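Local coordinates for glycosyl hydrolase family 2, TIM barrel domain protein (Faecalibacterium prausnitzii A2-165, PDB 6ED2) that probably hydrolyses beta-glucuronides, as expected of a gut bacterial beta-glucuronidase of glycosyl hydrolase family 2, at residues 444-454 and 477-488; 162-173 and 182-192. All coordinates share one frame; numbering follows the deposited sequence. Where two conformers were deposited one is given.

Contact 1. Residues 444-454 and 477-488; sequences CTSAGTEEYFK and TSLPDTSKGQRF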
loop_
_atom_site.group_PDB
_atom_site.type_symbol
_atom_site.label_atom_id
_atom_site.label_comp_id
_atom_site.label_asym_id
_atom_site.label_seq_id
_atom_site.Cartn_x
_atom_site.Cartn_y
_atom_site.Cartn_z
ATOM N N CYS A 444 6.597 -37.253 11.794
ATOM C CA CYS A 444 6.533 -38.178 12.926
ATOM C C CYS A 444 5.532 -39.319 12.715
ATOM O O CYS A 444 5.216 -40.038 13.674
ATOM C CB CYS A 444 6.221 -37.425 14.230
ATOM S SG CYS A 444 4.581 -36.618 14.416
ATOM N N THR A 445 5.027 -39.477 11.489
ATOM C CA THR A 445 4.376 -40.692 11.036
ATOM C C THR A 445 5.354 -41.623 10.342
ATOM O O THR A 445 4.982 -42.749 9.991
ATOM C CB THR A 445 3.224 -40.369 10.074
ATOM O OG1 THR A 445 3.714 -39.557 9.003
ATOM C CG2 THR A 445 2.093 -39.636 10.792
ATOM N N SER A 446 6.584 -41.173 10.134
ATOM C CA SER A 446 7.571 -41.968 9.422
ATOM C C SER A 446 7.948 -43.192 10.249
ATOM O O SER A 446 7.998 -43.140 11.487
ATOM C CB SER A 446 8.809 -41.107 9.126
ATOM O OG SER A 446 9.926 -41.861 8.692
ATOM N N ALA A 447 8.184 -44.306 9.565
ATOM C CA ALA A 447 8.856 -45.421 10.220
ATOM C C ALA A 447 10.204 -44.937 10.726
ATOM O O ALA A 447 10.869 -44.134 10.068
ATOM C CB ALA A 447 9.047 -46.592 9.250
ATOM N N GLY A 448 10.601 -45.416 11.906
ATOM C CA GLY A 448 11.838 -44.980 12.523
ATOM C C GLY A 448 11.709 -43.763 13.416
ATOM O O GLY A 448 12.718 -43.327 13.991
ATOM N N THR A 449 10.505 -43.202 13.546
ATOM C CA THR A 449 10.300 -42.039 14.406
ATOM C C THR A 449 10.681 -42.350 15.846
ATOM O O THR A 449 11.407 -41.576 16.490
ATOM C CB THR A 449 8.837 -41.585 14.338
ATOM O OG1 THR A 449 8.554 -41.043 13.046
ATOM C CG2 THR A 449 8.521 -40.573 15.421
ATOM N N GLU A 450 10.183 -43.483 16.373
ATOM C CA GLU A 450 10.422 -43.810 17.776
ATOM C C GLU A 450 11.905 -44.007 18.054
ATOM O O GLU A 450 12.415 -43.545 19.079
ATOM C CB GLU A 450 9.648 -45.062 18.181
ATOM C CG GLU A 450 8.157 -44.964 18.000
ATOM C CD GLU A 450 7.675 -45.700 16.749
ATOM O OE1 GLU A 450 8.218 -45.454 15.620
ATOM O OE2 GLU A 450 6.750 -46.533 16.911
ATOM N N GLU A 451 12.613 -44.702 17.161
ATOM C CA GLU A 451 14.046 -44.893 17.356
ATOM C C GLU A 451 14.786 -43.557 17.363
ATOM O O GLU A 451 15.826 -43.421 18.017
ATOM C CB GLU A 451 14.604 -45.812 16.269
ATOM C CG GLU A 451 14.096 -47.278 16.324
ATOM C CD GLU A 451 12.691 -47.485 15.722
ATOM O OE1 GLU A 451 11.988 -46.495 15.368
ATOM O OE2 GLU A 451 12.278 -48.663 15.608
ATOM N N TYR A 452 14.258 -42.559 16.654
ATOM C CA TYR A 452 14.880 -41.243 16.628
ATOM C C TYR A 452 14.493 -40.429 17.859
ATOM O O TYR A 452 15.363 -39.871 18.531
ATOM C CB TYR A 452 14.490 -40.512 15.336
ATOM C CG TYR A 452 15.314 -39.288 15.077
ATOM C CD1 TYR A 452 16.507 -39.370 14.368
ATOM C CD2 TYR A 452 14.918 -38.047 15.551
ATOM C CE1 TYR A 452 17.283 -38.245 14.135
ATOM C CE2 TYR A 452 15.687 -36.909 15.316
ATOM C CZ TYR A 452 16.869 -37.022 14.612
ATOM O OH TYR A 452 17.638 -35.914 14.393
ATOM N N PHE A 453 13.195 -40.390 18.190
ATOM C CA PHE A 453 12.716 -39.517 19.265
ATOM C C PHE A 453 13.194 -39.984 20.635
ATOM O O PHE A 453 13.491 -39.152 21.505
ATOM C CB PHE A 453 11.183 -39.460 19.275
ATOM C CG PHE A 453 10.580 -38.524 18.254
ATOM C CD1 PHE A 453 9.454 -37.777 18.570
ATOM C CD2 PHE A 453 11.117 -38.410 16.984
ATOM C CE1 PHE A 453 8.876 -36.935 17.631
ATOM C CE2 PHE A 453 10.546 -37.577 16.037
ATOM C CZ PHE A 453 9.433 -36.837 16.356
ATOM N N LYS A 454 13.214 -41.308 20.868
ATOM C CA LYS A 454 13.434 -41.816 22.224
ATOM C C LYS A 454 14.750 -41.322 22.809
ATOM O O LYS A 454 14.728 -40.717 23.893
ATOM C CB LYS A 454 13.354 -43.351 22.242
ATOM C CG LYS A 454 13.573 -43.983 23.628
ATOM C CD LYS A 454 13.337 -45.506 23.554
ATOM C CE LYS A 454 13.571 -46.206 24.890
ATOM N NZ LYS A 454 14.856 -46.956 24.775
ATOM N N THR A 477 -0.179 -33.127 8.914
ATOM C CA THR A 477 -0.370 -34.489 8.436
ATOM C C THR A 477 -0.106 -35.550 9.502
ATOM O O THR A 477 -0.221 -36.738 9.197
ATOM C CB THR A 477 0.548 -34.756 7.244
ATOM O OG1 THR A 477 1.905 -34.513 7.634
ATOM C CG2 THR A 477 0.193 -33.853 6.077
ATOM N N SER A 478 0.279 -35.169 10.721
ATOM C CA SER A 478 0.440 -36.115 11.823
ATOM C C SER A 478 -0.767 -35.969 12.735
ATOM O O SER A 478 -0.912 -34.950 13.409
ATOM C CB SER A 478 1.737 -35.869 12.591
ATOM O OG SER A 478 2.862 -36.236 11.805
ATOM N N LEU A 479 -1.626 -36.976 12.753
ATOM C CA LEU A 479 -2.912 -36.934 13.436
ATOM C C LEU A 479 -2.821 -37.633 14.785
ATOM O O LEU A 479 -1.853 -38.343 15.068
ATOM C CB LEU A 479 -3.986 -37.576 12.552
ATOM C CG LEU A 479 -4.104 -36.946 11.161
ATOM C CD1 LEU A 479 -5.271 -37.545 10.394
ATOM C CD2 LEU A 479 -4.235 -35.417 11.242
ATOM N N PRO A 480 -3.808 -37.437 15.664
ATOM C CA PRO A 480 -3.748 -38.079 16.988
ATOM C C PRO A 480 -3.503 -39.581 16.932
ATOM O O PRO A 480 -2.798 -40.132 17.790
ATOM C CB PRO A 480 -5.128 -37.770 17.580
ATOM C CG PRO A 480 -5.567 -36.531 16.898
ATOM C CD PRO A 480 -4.975 -36.542 15.534
ATOM N N ASP A 481 -4.043 -40.246 15.915
ATOM C CA ASP A 481 -4.038 -41.692 15.803
ATOM C C ASP A 481 -2.923 -42.218 14.913
ATOM O O ASP A 481 -2.696 -43.431 14.892
ATOM C CB ASP A 481 -5.401 -42.175 15.270
ATOM C CG ASP A 481 -5.936 -41.304 14.101
ATOM O OD1 ASP A 481 -6.271 -41.887 13.040
ATOM O OD2 ASP A 481 -6.044 -40.048 14.235
ATOM N N THR A 482 -2.221 -41.348 14.179
ATOM C CA THR A 482 -1.127 -41.790 13.327
ATOM C C THR A 482 0.249 -41.294 13.768
ATOM O O THR A 482 1.258 -41.846 13.315
ATOM C CB THR A 482 -1.364 -41.359 11.867
ATOM O OG1 THR A 482 -1.293 -39.932 11.758
ATOM C CG2 THR A 482 -2.735 -41.826 11.364
ATOM N N SER A 483 0.324 -40.277 14.625
ATOM C CA SER A 483 1.620 -39.751 15.043
ATOM C C SER A 483 2.340 -40.772 15.914
ATOM O O SER A 483 1.839 -41.154 16.982
ATOM C CB SER A 483 1.456 -38.441 15.812
ATOM O OG SER A 483 2.683 -38.095 16.449
ATOM N N LYS A 484 3.519 -41.209 15.464
ATOM C CA LYS A 484 4.369 -42.070 16.273
ATOM C C LYS A 484 5.184 -41.301 17.300
ATOM O O LYS A 484 5.807 -41.924 18.168
ATOM C CB LYS A 484 5.316 -42.862 15.390
ATOM C CG LYS A 484 4.599 -43.759 14.392
ATOM C CD LYS A 484 5.583 -44.250 13.341
ATOM C CE LYS A 484 5.277 -45.664 12.940
ATOM N NZ LYS A 484 4.066 -45.703 12.086
ATOM N N GLY A 485 5.211 -39.973 17.218
ATOM C CA GLY A 485 6.057 -39.226 18.116
ATOM C C GLY A 485 5.334 -38.584 19.274
ATOM O O GLY A 485 5.973 -38.281 20.287
ATOM N N GLN A 486 4.013 -38.369 19.166
ATOM C CA GLN A 486 3.353 -37.536 20.170
ATOM C C GLN A 486 3.487 -38.110 21.572
ATOM O O GLN A 486 3.529 -37.345 22.547
ATOM C CB GLN A 486 1.878 -37.316 19.823
ATOM C CG GLN A 486 1.037 -38.578 19.767
ATOM C CD GLN A 486 0.451 -38.955 21.118
ATOM O OE1 GLN A 486 0.446 -38.150 22.056
ATOM N NE2 GLN A 486 -0.024 -40.198 21.236
ATOM N N ARG A 487 3.573 -39.441 21.707
ATOM C CA ARG A 487 3.593 -40.030 23.050
ATOM C C ARG A 487 4.836 -39.637 23.846
ATOM O O ARG A 487 4.813 -39.724 25.081
ATOM C CB ARG A 487 3.470 -41.562 22.969
ATOM C CG ARG A 487 4.673 -42.307 22.405
ATOM C CD ARG A 487 4.505 -43.836 22.578
ATOM N NE ARG A 487 5.495 -44.614 21.818
ATOM C CZ ARG A 487 6.644 -45.055 22.338
ATOM N NH1 ARG A 487 6.940 -44.801 23.608
ATOM N NH2 ARG A 487 7.493 -45.748 21.598
ATOM N N PHE A 488 5.902 -39.161 23.180
ATOM C CA PHE A 488 7.116 -38.755 23.893
ATOM C C PHE A 488 7.005 -37.379 24.536
ATOM O O PHE A 488 7.783 -37.074 25.443
ATOM C CB PHE A 488 8.311 -38.751 22.951
ATOM C CG PHE A 488 8.672 -40.097 22.445
ATOM C CD1 PHE A 488 9.466 -40.941 23.205
ATOM C CD2 PHE A 488 8.199 -40.536 21.217
ATOM C CE1 PHE A 488 9.805 -42.194 22.740
ATOM C CE2 PHE A 488 8.532 -41.785 20.743
ATOM C CZ PHE A 488 9.336 -42.620 21.508
HETATM O O HOH W 1 3.455 -36.509 9.434
HETATM O O HOH W 2 5.063 -44.416 18.989
HETATM O O HOH W 3 6.624 -47.157 19.506
#
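Cys444 and Lys484 supply the direct hydrogen bond between the loop and helix start of 444-454 and the loop of 477-488: Lys484 N donates to Cys444 O over 2.7 Å, with a bent N-H...O angle of 141°. Cys444 SG lies between the backbone N and the carbonyl carbon (chi1 66°), which sets it 3.1 Å from both Ser478 OG and Ser483 OG. Ser483 OG accepts from the backbone N of Gly485 and of Gln486, an ST turn and ST motif that shape the chain beside Cys444. Next to this group Thr445 and Thr482 run side by side, with Thr445 CG2 3.5 Å from Thr482 OG1, while a water joins Thr445 OG1 to Thr477 OG1 and Ser478 OG.

Lys484 lies along the start of helix 449-463, its CD 3.2 Å from Ser446 O. Bends at its third and fourth torsions leave NZ 5.5 Å from Glu450 OE1. Glu450 crosses Arg487 at about a right angle, the two charged planes 69° apart. Glu450 OE2 stays 4.8 Å from Arg487 NH2, and one water bridges these atoms; another takes the hydrogen of Arg487 NE and donates to Lys484 O.

Phe488 lies against the first helical turns: Phe453 CB stands over its face, 4.0 Å from the ring centroid, and Phe488 CZ lies over one face of the Arg487 guanidinium, off its centre. Gly485 CA comes within 3.7 Å of Phe453 CE1, too near for a side chain there. The Phe453 ring also meets Tyr472 of strand 470-474 edge-to-face.

Apolar packing and one backbone bond thus join helix start and loop directly, whereas Glu450 and Arg487 meet through water, without a direct salt bridge, so their attraction is probably softened; Lys484 NZ lies farther off still.

Contact 2. Residues 162-173 and 182-192; sequences NELSETMLPAGT and KIAAPYFDFYN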
loop_
_atom_site.group_PDB
_atom_site.type_symbol
_atom_site.label_atom_id
_atom_site.label_comp_id
_atom_site.label_asym_id
_atom_site.label_seq_id
_atom_site.Cartn_x
_atom_site.Cartn_y
_atom_site.Cartn_z
ATOM N N ASN A 162 27.393 -22.090 3.996
ATOM C CA ASN A 162 25.957 -22.075 4.264
ATOM C C ASN A 162 25.200 -23.120 3.453
ATOM O O ASN A 162 23.979 -23.001 3.275
ATOM C CB ASN A 162 25.379 -20.683 4.008
ATOM C CG ASN A 162 25.468 -20.275 2.553
ATOM O OD1 ASN A 162 26.138 -20.929 1.754
ATOM N ND2 ASN A 162 24.794 -19.177 2.199
ATOM N N GLU A 163 25.896 -24.132 2.947
ATOM C CA GLU A 163 25.229 -25.188 2.202
ATOM C C GLU A 163 24.346 -26.014 3.127
ATOM O O GLU A 163 24.628 -26.179 4.317
ATOM C CB GLU A 163 26.254 -26.075 1.498
ATOM C CG GLU A 163 26.907 -25.372 0.343
ATOM C CD GLU A 163 28.081 -26.137 -0.260
ATOM O OE1 GLU A 163 29.237 -25.784 0.034
ATOM O OE2 GLU A 163 27.849 -27.057 -1.062
ATOM N N LEU A 164 23.244 -26.500 2.566
ATOM C CA LEU A 164 22.269 -27.303 3.279
ATOM C C LEU A 164 22.401 -28.781 2.913
ATOM O O LEU A 164 22.755 -29.136 1.786
ATOM C CB LEU A 164 20.862 -26.809 2.958
ATOM C CG LEU A 164 20.565 -25.376 3.411
ATOM C CD1 LEU A 164 19.141 -24.999 3.033
ATOM C CD2 LEU A 164 20.806 -25.215 4.917
ATOM N N SER A 165 22.093 -29.647 3.876
ATOM C CA SER A 165 22.074 -31.089 3.638
ATOM C C SER A 165 21.017 -31.715 4.536
ATOM O O SER A 165 20.384 -31.035 5.351
ATOM C CB SER A 165 23.440 -31.728 3.904
ATOM O OG SER A 165 23.611 -31.874 5.306
ATOM N N GLU A 166 20.845 -33.030 4.392
ATOM C CA GLU A 166 19.889 -33.792 5.178
ATOM C C GLU A 166 20.481 -34.316 6.485
ATOM O O GLU A 166 19.798 -35.053 7.207
ATOM C CB GLU A 166 19.337 -34.955 4.348
ATOM C CG GLU A 166 18.694 -34.499 3.049
ATOM C CD GLU A 166 17.979 -35.619 2.301
ATOM O OE1 GLU A 166 18.255 -36.807 2.583
ATOM O OE2 GLU A 166 17.112 -35.301 1.453
ATOM N N THR A 167 21.724 -33.958 6.811
ATOM C CA THR A 167 22.329 -34.391 8.065
ATOM C C THR A 167 22.577 -33.238 9.033
ATOM O O THR A 167 23.245 -33.438 10.054
ATOM C CB THR A 167 23.637 -35.149 7.799
ATOM O OG1 THR A 167 24.461 -34.394 6.905
ATOM C CG2 THR A 167 23.350 -36.500 7.174
ATOM N N MET A 168 22.036 -32.051 8.766
ATOM C CA MET A 168 22.275 -30.881 9.599
ATOM C C MET A 168 20.958 -30.304 10.108
ATOM O O MET A 168 19.872 -30.609 9.612
ATOM C CB MET A 168 23.025 -29.794 8.819
ATOM C CG MET A 168 22.213 -29.288 7.627
ATOM S SD MET A 168 22.959 -27.896 6.755
ATOM C CE MET A 168 22.577 -26.532 7.880
ATOM N N LEU A 169 21.081 -29.430 11.098
ATOM C CA LEU A 169 19.973 -28.646 11.604
ATOM C C LEU A 169 20.210 -27.182 11.259
ATOM O O LEU A 169 21.167 -26.585 11.781
ATOM C CB LEU A 169 19.855 -28.824 13.111
ATOM C CG LEU A 169 19.315 -30.139 13.669
ATOM C CD1 LEU A 169 20.293 -31.304 13.512
ATOM C CD2 LEU A 169 19.030 -29.898 15.125
ATOM N N PRO A 170 19.379 -26.546 10.414
ATOM C CA PRO A 170 18.159 -27.071 9.786
ATOM C C PRO A 170 18.444 -27.841 8.498
ATOM O O PRO A 170 19.520 -27.697 7.915
ATOM C CB PRO A 170 17.363 -25.804 9.486
ATOM C CG PRO A 170 18.436 -24.788 9.152
ATOM C CD PRO A 170 19.621 -25.136 10.042
ATOM N N ALA A 171 17.481 -28.640 8.050
ATOM C CA ALA A 171 17.704 -29.592 6.968
ATOM C C ALA A 171 17.279 -29.028 5.618
ATOM O O ALA A 171 16.318 -28.263 5.505
ATOM C CB ALA A 171 16.939 -30.887 7.245
ATOM N N GLY A 172 17.992 -29.434 4.582
ATOM C CA GLY A 172 17.581 -29.080 3.240
ATOM C C GLY A 172 18.520 -29.720 2.258
ATOM O O GLY A 172 19.202 -30.692 2.585
ATOM N N THR A 173 18.551 -29.179 1.046
ATOM C CA THR A 173 19.550 -29.595 0.074
ATOM C C THR A 173 20.056 -28.351 -0.639
ATOM O O THR A 173 19.592 -27.231 -0.388
ATOM C CB THR A 173 18.983 -30.640 -0.908
ATOM O OG1 THR A 173 20.007 -31.030 -1.830
ATOM C CG2 THR A 173 17.790 -30.093 -1.700
ATOM N N LYS A 182 25.794 -22.733 -7.118
ATOM C CA LYS A 182 25.020 -23.432 -6.103
ATOM C C LYS A 182 23.920 -22.514 -5.585
ATOM O O LYS A 182 24.103 -21.304 -5.466
ATOM C CB LYS A 182 25.923 -23.881 -4.942
ATOM C CG LYS A 182 26.310 -25.371 -4.947
ATOM C CD LYS A 182 27.469 -25.679 -3.979
ATOM C CE LYS A 182 28.836 -25.250 -4.550
ATOM N NZ LYS A 182 29.960 -25.175 -3.543
ATOM N N ILE A 183 22.770 -23.102 -5.286
ATOM C CA ILE A 183 21.631 -22.411 -4.705
ATOM C C ILE A 183 21.140 -23.282 -3.558
ATOM O O ILE A 183 21.206 -24.513 -3.642
ATOM C CB ILE A 183 20.510 -22.172 -5.748
ATOM C CG1 ILE A 183 19.431 -21.264 -5.191
ATOM C CG2 ILE A 183 19.864 -23.475 -6.192
ATOM C CD1 ILE A 183 19.967 -19.937 -4.848
ATOM N N ALA A 184 20.693 -22.659 -2.472
ATOM C CA ALA A 184 20.164 -23.426 -1.353
ATOM C C ALA A 184 18.698 -23.750 -1.596
ATOM O O ALA A 184 17.937 -22.914 -2.095
ATOM C CB ALA A 184 20.320 -22.664 -0.035
ATOM N N ALA A 185 18.308 -24.977 -1.249
ATOM C CA ALA A 185 16.935 -25.457 -1.404
ATOM C C ALA A 185 16.465 -25.968 -0.052
ATOM O O ALA A 185 16.533 -27.173 0.226
ATOM C CB ALA A 185 16.844 -26.552 -2.467
ATOM N N PRO A 186 15.990 -25.080 0.817
ATOM C CA PRO A 186 15.627 -25.501 2.174
ATOM C C PRO A 186 14.413 -26.411 2.175
ATOM O O PRO A 186 13.537 -26.300 1.321
ATOM C CB PRO A 186 15.305 -24.180 2.885
ATOM C CG PRO A 186 15.836 -23.092 2.004
ATOM C CD PRO A 186 15.785 -23.636 0.606
ATOM N N TYR A 187 14.368 -27.316 3.160
ATOM C CA TYR A 187 13.129 -28.009 3.489
ATOM C C TYR A 187 12.327 -27.233 4.506
ATOM O O TYR A 187 11.382 -27.783 5.087
ATOM C CB TYR A 187 13.388 -29.422 4.038
ATOM C CG TYR A 187 14.146 -30.354 3.122
ATOM C CD1 TYR A 187 14.294 -30.075 1.759
ATOM C CD2 TYR A 187 14.726 -31.521 3.626
ATOM C CE1 TYR A 187 14.999 -30.932 0.930
ATOM C CE2 TYR A 187 15.429 -32.372 2.817
ATOM C CZ TYR A 187 15.565 -32.082 1.473
ATOM O OH TYR A 187 16.263 -32.941 0.674
ATOM N N PHE A 188 12.705 -25.977 4.753
ATOM C CA PHE A 188 12.069 -25.148 5.761
ATOM C C PHE A 188 11.585 -23.854 5.126
ATOM O O PHE A 188 11.982 -23.475 4.024
ATOM C CB PHE A 188 13.006 -24.853 6.943
ATOM C CG PHE A 188 14.386 -24.436 6.541
ATOM C CD1 PHE A 188 14.680 -23.093 6.296
ATOM C CD2 PHE A 188 15.399 -25.380 6.419
ATOM C CE1 PHE A 188 15.979 -22.692 5.936
ATOM C CE2 PHE A 188 16.692 -25.009 6.047
ATOM C CZ PHE A 188 16.988 -23.660 5.806
ATOM N N ASP A 189 10.647 -23.175 5.777
ATOM C CA ASP A 189 10.001 -22.054 5.089
ATOM C C ASP A 189 10.891 -20.810 5.029
ATOM O O ASP A 189 10.818 -20.062 4.053
ATOM C CB ASP A 189 8.655 -21.728 5.759
ATOM C CG ASP A 189 7.772 -20.786 4.928
ATOM O OD1 ASP A 189 6.722 -20.329 5.446
ATOM O OD2 ASP A 189 8.119 -20.498 3.765
ATOM N N PHE A 190 11.775 -20.602 6.003
ATOM C CA PHE A 190 12.436 -19.315 6.175
ATOM C C PHE A 190 13.682 -19.197 5.297
ATOM O O PHE A 190 14.274 -20.197 4.884
ATOM C CB PHE A 190 12.773 -19.069 7.661
ATOM C CG PHE A 190 13.512 -20.205 8.342
ATOM C CD1 PHE A 190 14.894 -20.135 8.539
ATOM C CD2 PHE A 190 12.827 -21.304 8.838
ATOM C CE1 PHE A 190 15.586 -21.156 9.193
ATOM C CE2 PHE A 190 13.509 -22.331 9.498
ATOM C CZ PHE A 190 14.898 -22.250 9.676
ATOM N N TYR A 191 14.049 -17.954 4.981
ATOM C CA TYR A 191 15.173 -17.711 4.090
ATOM C C TYR A 191 16.483 -18.201 4.716
ATOM O O TYR A 191 16.695 -18.109 5.929
ATOM C CB TYR A 191 15.274 -16.221 3.748
ATOM C CG TYR A 191 16.189 -15.945 2.565
ATOM C CD1 TYR A 191 15.694 -15.949 1.267
ATOM C CD2 TYR A 191 17.559 -15.711 2.746
ATOM C CE1 TYR A 191 16.528 -15.716 0.171
ATOM C CE2 TYR A 191 18.404 -15.482 1.652
ATOM C CZ TYR A 191 17.874 -15.494 0.372
ATOM O OH TYR A 191 18.690 -15.270 -0.721
ATOM N N ASN A 192 17.379 -18.711 3.873
ATOM C CA ASN A 192 18.643 -19.283 4.349
ATOM C C ASN A 192 19.682 -18.189 4.635
ATOM O O ASN A 192 20.777 -18.171 4.081
ATOM C CB ASN A 192 19.177 -20.293 3.337
ATOM C CG ASN A 192 20.327 -21.128 3.897
ATOM O OD1 ASN A 192 20.281 -21.569 5.047
ATOM N ND2 ASN A 192 21.364 -21.346 3.088
HETATM O O HOH W 4 23.073 -17.304 3.086
#
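The beta hairpin of strands 172-176 and 182-186, in the sugar binding domain, is paired here through Thr173 and Ala185, an antiparallel hydrogen-bonded pair. Thr173 N reaches Ala185 O at 3.0 Å, and Ala185 N returns a bond to Thr173 O. Next to it Gly172 faces Pro186 as a non-hydrogen-bonded pair, and beyond the strand Tyr187 N bonds Ala171 O.

The Tyr187 ring is laid over Gly172, whose CA sits above the ring centre, 3.6 Å from the centroid. At the ring's edge Tyr187 OH donates over 2.6 Å to the anti lone pair of Glu166 OE2; Glu166 OE1 forms a salt bridge with Lys406. A phenylalanine here would probably keep the cover over Gly172 but leave Glu166 OE2 without its donor and the carboxylate freer to turn.

Near Ala184 and Pro186, Leu164 and Phe188 meet from opposite directions, Leu164 CD1 lying 3.8 Å from Phe188 CZ. Pro170, which follows a cis peptide, puts its CG 3.6 Å from Phe188 CE2. Asn192 ND2 donates in plane to Asn162 O at 3.1 Å, while Asn192 OD1 is held by His119.

Reciprocal backbone bonds with a glycine roofed by an aromatic ring make this a compact antiparallel hairpin, its flanking loops folded back on its base.

In the fold
Contact 2 closes in the sugar binding domain before contact 1 opens in the TIM barrel domain, so the two follow in series along the chain. Their centres are 23 Å apart, and their nearest atoms about 5 Å, without touching. Helix 409-427 is what they share: Tyr452 of contact 1 packs on Leu412 and hydrogen-bonds His416, while Leu169 of contact 2 packs on the same two residues. Contact 1 joins loops after neighbouring parallel strands, 433-440 and 470-474, thus at the barrel end where such enzymes carry their active sites. Contact 2 brings the hairpin's flanking loop against the barrel domain, illustrating how residues of both domains can pack on one helix, one of several ties between them.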